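Local coordinates for putative uncharacterized protein (Ustilago maydis, PDB 4GNX) that binds single-stranded DNA as a subunit, probably the largest, of the Replication protein A of this smut fungus, through several OB-fold domains, at residues H72-S77 with I105-D110. Numbering follows the deposited sequence.
Sequences HVYLIS and IEECTD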
loop_
_atom_site.group_PDB
_atom_site.type_symbol
_atom_site.label_atom_id
_atom_site.label_comp_id
_atom_site.label_asym_id
_atom_site.label_seq_id
_atom_site.Cartn_x
_atom_site.Cartn_y
_atom_site.Cartn_z
ATOM N N HIS C 72 31.987 2.719 -14.436
ATOM C CA HIS C 72 32.706 3.006 -15.677
ATOM C C HIS C 72 31.804 3.738 -16.641
ATOM O O HIS C 72 30.583 3.658 -16.521
ATOM C CB HIS C 72 33.233 1.720 -16.300
ATOM C CG HIS C 72 34.334 1.059 -15.505
ATOM N ND1 HIS C 72 35.622 1.103 -15.884
ATOM C CD2 HIS C 72 34.297 0.321 -14.326
ATOM C CE1 HIS C 72 36.376 0.430 -14.995
ATOM N NE2 HIS C 72 35.563 -0.049 -14.041
ATOM N N VAL C 73 32.404 4.444 -17.600
ATOM C CA VAL C 73 31.704 5.388 -18.491
ATOM C C VAL C 73 31.756 4.928 -19.943
ATOM O O VAL C 73 32.820 4.568 -20.442
ATOM C CB VAL C 73 32.334 6.795 -18.408
ATOM C CG1 VAL C 73 31.803 7.708 -19.506
ATOM C CG2 VAL C 73 32.103 7.408 -17.035
ATOM N N TYR C 74 30.617 4.968 -20.629
ATOM C CA TYR C 74 30.545 4.392 -21.966
ATOM C C TYR C 74 29.857 5.262 -23.013
ATOM O O TYR C 74 29.001 6.096 -22.700
ATOM C CB TYR C 74 29.832 3.045 -21.909
ATOM C CG TYR C 74 30.454 2.028 -20.981
ATOM C CD1 TYR C 74 30.184 2.045 -19.612
ATOM C CD2 TYR C 74 31.291 1.027 -21.476
ATOM C CE1 TYR C 74 30.742 1.104 -18.761
ATOM C CE2 TYR C 74 31.847 0.079 -20.631
ATOM C CZ TYR C 74 31.570 0.124 -19.275
ATOM O OH TYR C 74 32.118 -0.807 -18.428
ATOM N N LEU C 75 30.265 5.046 -24.260
ATOM C CA LEU C 75 29.590 5.559 -25.439
ATOM C C LEU C 75 28.661 4.459 -25.887
ATOM O O LEU C 75 29.117 3.383 -26.297
ATOM C CB LEU C 75 30.588 5.813 -26.569
ATOM C CG LEU C 75 31.313 7.152 -26.650
ATOM C CD1 LEU C 75 32.729 6.945 -27.171
ATOM C CD2 LEU C 75 30.539 8.120 -27.529
ATOM N N ILE C 76 27.362 4.732 -25.803
ATOM C CA ILE C 76 26.346 3.785 -26.228
ATOM C C ILE C 76 25.571 4.390 -27.394
ATOM O O ILE C 76 25.286 5.596 -27.418
ATOM C CB ILE C 76 25.408 3.425 -25.069
ATOM C CG1 ILE C 76 26.213 2.883 -23.888
ATOM C CG2 ILE C 76 24.361 2.411 -25.515
ATOM C CD1 ILE C 76 25.516 3.070 -22.558
ATOM N N SER C 77 25.233 3.539 -28.357
ATOM C CA SER C 77 24.739 4.003 -29.643
ATOM C C SER C 77 23.918 2.948 -30.367
ATOM O O SER C 77 24.244 1.762 -30.333
ATOM C CB SER C 77 25.926 4.391 -30.529
ATOM O OG SER C 77 25.530 5.287 -31.544
ATOM N N ILE C 105 28.679 -0.275 -28.158
ATOM C CA ILE C 105 29.195 0.166 -26.864
ATOM C C ILE C 105 30.728 0.187 -26.902
ATOM O O ILE C 105 31.378 -0.820 -27.222
ATOM C CB ILE C 105 28.710 -0.725 -25.705
ATOM C CG1 ILE C 105 27.182 -0.710 -25.628
ATOM C CG2 ILE C 105 29.330 -0.272 -24.388
ATOM C CD1 ILE C 105 26.598 -1.726 -24.674
ATOM N N GLU C 106 31.291 1.351 -26.596
ATOM C CA GLU C 106 32.732 1.511 -26.461
ATOM C C GLU C 106 33.009 2.404 -25.257
ATOM O O GLU C 106 32.370 3.443 -25.098
ATOM C CB GLU C 106 33.336 2.094 -27.741
ATOM C CG GLU C 106 33.521 1.056 -28.842
ATOM C CD GLU C 106 33.785 1.647 -30.221
ATOM O OE1 GLU C 106 32.885 2.317 -30.784
ATOM O OE2 GLU C 106 34.889 1.407 -30.755
ATOM N N GLU C 107 33.947 1.985 -24.407
ATOM C CA GLU C 107 34.277 2.708 -23.173
ATOM C C GLU C 107 35.074 3.997 -23.426
ATOM O O GLU C 107 35.869 4.077 -24.364
ATOM C CB GLU C 107 35.017 1.796 -22.192
ATOM C CG GLU C 107 35.312 2.455 -20.854
ATOM C CD GLU C 107 35.792 1.492 -19.789
ATOM O OE1 GLU C 107 35.661 1.839 -18.593
ATOM O OE2 GLU C 107 36.297 0.404 -20.138
ATOM N N CYS C 108 34.841 4.993 -22.571
ATOM C CA CYS C 108 35.454 6.320 -22.671
ATOM C C CYS C 108 36.679 6.484 -21.795
ATOM O O CYS C 108 36.824 5.806 -20.776
ATOM C CB CYS C 108 34.457 7.398 -22.265
ATOM S SG CYS C 108 33.254 7.794 -23.540
ATOM N N THR C 109 37.540 7.419 -22.196
ATOM C CA THR C 109 38.737 7.774 -21.445
ATOM C C THR C 109 38.509 9.050 -20.620
ATOM O O THR C 109 39.177 9.259 -19.610
ATOM C CB THR C 109 39.953 7.930 -22.378
ATOM O OG1 THR C 109 39.772 7.114 -23.543
ATOM C CG2 THR C 109 41.230 7.510 -21.665
ATOM N N ASP C 110 37.567 9.891 -21.049
ATOM C CA ASP C 110 37.132 11.054 -20.266
ATOM C C ASP C 110 35.976 10.685 -19.353
ATOM O O ASP C 110 34.967 10.141 -19.809
ATOM C CB ASP C 110 36.678 12.195 -21.175
ATOM C CG ASP C 110 37.802 12.770 -21.990
ATOM O OD1 ASP C 110 38.729 12.016 -22.354
ATOM O OD2 ASP C 110 37.754 13.982 -22.281
#
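Leu-75 and Glu-106 form the hydrogen-bonded pair at the middle of an antiparallel edge pairing in the first OB fold of the chain, where strand 104-107 is one of the two outermost strands and strand 73-77 lies between it and strand 17-30. The short strand axes run at 157°, and two backbone bonds join the pair, Leu-75 N to Glu-106 O at 2.8 Å and Glu-106 N to Leu-75 O at 3.0 Å. Past the end of the regular strand, Cys-108 N still donates to Val-73 O in an almost straight N-H...O bond of 3.0 Å.

The non-hydrogen-bonded pairs on either side, Tyr-74 with Glu-107 and Ile-76 with Ile-105, put their side chains on the face opposite to Leu-75. Ile-105 brings its CG2 branch to CD2 of the Tyr-74 ring (3.7 Å), while its CG1 branch lies beside CG1 of Ile-76 (4.1 Å). Leu-68 packs on Tyr-74 and Ile-105, Leu-67 on Ile-105, and the Tyr-74 hydroxyl bonds to the backbone N of Gln-69.

Glu-107 has CG anti to its backbone N (chi1 -176°) and an extended chain beyond, which carries CG over one face of the Tyr-74 ring and the carboxylate on to His-72. There the bond from His-72 ND1 is accepted by the syn lone pair of Glu-107 OE1 at 2.8 Å; OE1 sits at the imidazole edge, tilted somewhat out of the ring plane, and the bond is bent, at 144°. On the other face, Cys-108 SG touches Leu-75 CG at 3.7 Å, and Cys-108 CB meets the CG1 methyl of Val-73 at 3.8 Å.

Backbone bonds thus fix the register of the edge strand, apolar contacts are made on both faces, and the carboxylate probably favours a protonated, positively charged His-72 at the partly exposed end.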